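Local coordinates for 4-hydroxythreonine-4-phosphate dehydrogenase (Legionella pneumophila subsp. pneumophila, PDB 6XMY), which probably catalyses the NAD(P)-dependent oxidation of 4-(phosphooxy)-L-threonine, a step in the biosynthesis of pyridoxine 5'-phosphate, at residues E47-A50 with S51-L55. Residues are numbered along the deposited sequence; the frame is centred on the assembly and turned at random. Where two conformers were deposited one is given.
Sequences EARA and SELNL. With EDO (1,2-ethanediol), chain E.
R49 and E52, one turn apart near the end of helix 43-52, run side by side and reach in the same direction, joined by a long salt bridge of 3.8 Å between R49 NE and E52 OE1. R49 CB and CD lie beside O2 of a bound 1,2-ethanediol, probably taken up from the crystallisation liquor, while CG also meets L53 CD1 at 4.1 Å. With CG anti to the backbone N (chi1 -172°) and the chain then bent at chi2 and chi3, NE turns back toward the diol and donates to its O2 at 2.8 Å. NH2 gives a nearly straight bond to diol O1, also 2.8 Å, which lies at the guanidinium edge, in its plane. NH2 also reaches P19 O; NH1 binds G21 O and pairs with D25, so this buried charge is gripped on several sides. E52, fully extended, presents its carboxylate almost perpendicular to the guanidinium, and OE1 is also hydrogen-bonded to S88 OG. An arginine suits the place because its aliphatic stem can pack on L28 while its head meets carbonyls and acids.

A50, in the last turn, is small enough to sit against L28 and F59; its CB comes within 4.3 Å of L55 CB. L53 N closes on R49 O. N54 turns the chain at positive phi, which asparagine adopts more readily than most non-glycine residues. Two bonds, L55 N to A50 O (2.9 Å, 168° at the hydrogen) and N54 N to S51 O, complete a Schellman motif, the C-terminal cap through which the helix leads toward strand 58-61.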
ATOM      1  N   GLU A  47     -23.618  -3.306   6.571  1.00 10.85           N
ATOM      2  CA  GLU A  47     -24.695  -4.217   6.947  1.00 11.72           C
ATOM      3  C   GLU A  47     -25.314  -4.872   5.721  1.00 11.50           C
ATOM      4  O   GLU A  47     -25.580  -6.078   5.727  1.00 13.35           O
ATOM      5  CB  GLU A  47     -25.768  -3.480   7.759  1.00 13.86           C
ATOM      6  CG  GLU A  47     -25.281  -3.067   9.151  1.00 17.26           C
ATOM      7  CD  GLU A  47     -26.181  -2.056   9.853  1.00 24.42           C
ATOM      8  OE1 GLU A  47     -27.023  -1.424   9.189  1.00 28.36           O
ATOM      9  OE2 GLU A  47     -26.017  -1.877  11.078  1.00 28.81           O
ATOM     10  N   ALA A  48     -25.548  -4.089   4.663  1.00 11.43           N
ATOM     11  CA  ALA A  48     -26.183  -4.633   3.463  1.00 10.79           C
ATOM     12  C   ALA A  48     -25.253  -5.594   2.737  1.00 12.48           C
ATOM     13  O   ALA A  48     -25.699  -6.623   2.218  1.00 15.34           O
ATOM     14  CB  ALA A  48     -26.613  -3.502   2.527  1.00 13.08           C
ATOM     15  N   ARG A  49     -23.957  -5.275   2.685  1.00 12.18           N
ATOM     16  CA  ARG A  49     -23.003  -6.178   2.050  1.00 11.60           C
ATOM     17  C   ARG A  49     -22.884  -7.482   2.832  1.00 11.77           C
ATOM     18  O   ARG A  49     -22.817  -8.561   2.235  1.00 12.55           O
ATOM     19  CB  ARG A  49     -21.654  -5.473   1.885  1.00 10.07           C
ATOM     20  CG  ARG A  49     -20.608  -6.238   1.053  1.00 11.81           C
ATOM     21  CD  ARG A  49     -21.015  -6.397  -0.430  1.00 11.53           C
ATOM     22  NE  ARG A  49     -21.349  -5.125  -1.068  1.00 10.15           N
ATOM     23  CZ  ARG A  49     -20.471  -4.284  -1.610  1.00  8.80           C
ATOM     24  NH1 ARG A  49     -19.165  -4.566  -1.596  1.00 11.30           N
ATOM     25  NH2 ARG A  49     -20.899  -3.145  -2.158  1.00 12.00           N
ATOM     26  N   ALA A  50     -22.906  -7.408   4.170  1.00 11.20           N
ATOM     27  CA  ALA A  50     -22.894  -8.624   4.981  1.00 11.74           C
ATOM     28  C   ALA A  50     -24.114  -9.489   4.681  1.00 11.75           C
ATOM     29  O   ALA A  50     -24.011 -10.718   4.558  1.00 12.63           O
ATOM     30  CB  ALA A  50     -22.827  -8.256   6.469  1.00 12.49           C
ATOM     31  N   SER A  51     -25.282  -8.864   4.561  1.00 12.89           N
ATOM     32  CA  SER A  51     -26.481  -9.613   4.199  0.58 14.28           C
ATOM     33  C   SER A  51     -26.338 -10.259   2.827  1.00 12.72           C
ATOM     34  O   SER A  51     -26.714 -11.422   2.642  1.00 15.15           O
ATOM     35  CB  SER A  51     -27.702  -8.699   4.240  0.58 15.16           C
ATOM     36  OG  SER A  51     -28.003  -8.327   5.573  0.58 19.05           O
ATOM     37  N   GLU A  52     -25.804  -9.519   1.851  1.00 13.34           N
ATOM     38  CA  GLU A  52     -25.628 -10.085   0.517  1.00 13.86           C
ATOM     39  C   GLU A  52     -24.686 -11.282   0.550  1.00 14.02           C
ATOM     40  O   GLU A  52     -24.871 -12.245  -0.210  1.00 15.58           O
ATOM     41  CB  GLU A  52     -25.102  -9.009  -0.436  1.00 15.27           C
ATOM     42  CG  GLU A  52     -25.011  -9.486  -1.885  1.00 18.62           C
ATOM     43  CD  GLU A  52     -24.484  -8.427  -2.848  1.00 22.26           C
ATOM     44  OE1 GLU A  52     -24.072  -7.343  -2.396  1.00 26.48           O
ATOM     45  OE2 GLU A  52     -24.485  -8.689  -4.067  1.00 26.07           O
ATOM     46  N   LEU A  53     -23.687 -11.244   1.434  1.00 14.57           N
ATOM     47  CA  LEU A  53     -22.720 -12.321   1.598  1.00 13.74           C
ATOM     48  C   LEU A  53     -23.201 -13.415   2.538  1.00 14.99           C
ATOM     49  O   LEU A  53     -22.453 -14.366   2.780  1.00 15.29           O
ATOM     50  CB  LEU A  53     -21.389 -11.760   2.110  1.00 13.22           C
ATOM     51  CG  LEU A  53     -20.660 -10.815   1.158  1.00 13.97           C
ATOM     52  CD1 LEU A  53     -19.507 -10.147   1.869  1.00 14.54           C
ATOM     53  CD2 LEU A  53     -20.156 -11.578  -0.072  1.00 14.65           C
ATOM     54  N   ASN A  54     -24.416 -13.291   3.081  1.00 15.06           N
ATOM     55  CA  ASN A  54     -24.972 -14.270   4.016  0.60 16.80           C
ATOM     56  C   ASN A  54     -24.121 -14.414   5.277  1.00 17.55           C
ATOM     57  O   ASN A  54     -24.017 -15.503   5.852  1.00 18.26           O
ATOM     58  CB  ASN A  54     -25.233 -15.626   3.349  0.60 19.98           C
ATOM     59  CG  ASN A  54     -26.264 -15.539   2.240  0.60 22.24           C
ATOM     60  OD1 ASN A  54     -27.342 -14.974   2.423  0.60 23.64           O
ATOM     61  ND2 ASN A  54     -25.931 -16.083   1.078  0.60 24.73           N
ATOM     62  N   LEU A  55     -23.514 -13.313   5.716  1.00 14.69           N
ATOM     63  CA  LEU A  55     -22.681 -13.281   6.908  1.00 15.84           C
ATOM     64  C   LEU A  55     -23.495 -12.776   8.088  1.00 17.12           C
ATOM     65  O   LEU A  55     -24.304 -11.853   7.944  1.00 21.22           O
ATOM     66  CB  LEU A  55     -21.498 -12.334   6.702  1.00 15.11           C
ATOM     67  CG  LEU A  55     -20.479 -12.707   5.626  1.00 16.25           C
ATOM     68  CD1 LEU A  55     -19.434 -11.608   5.475  1.00 15.51           C
ATOM     69  CD2 LEU A  55     -19.821 -14.048   5.943  1.00 18.85           C
TER
HETATM   70  C1  EDO E 404     -24.561  -3.126  -0.830  1.00 25.67           C
HETATM   71  O1  EDO E 404     -23.696  -2.872  -1.938  1.00 25.77           O
HETATM   72  C2  EDO E 404     -25.165  -4.509  -1.000  1.00 24.77           C
HETATM   73  O2  EDO E 404     -24.099  -5.457  -0.943  1.00 23.44           O
HETATM   74  O   HOH W   1     -26.142  -7.380   8.080  1.00 18.43           O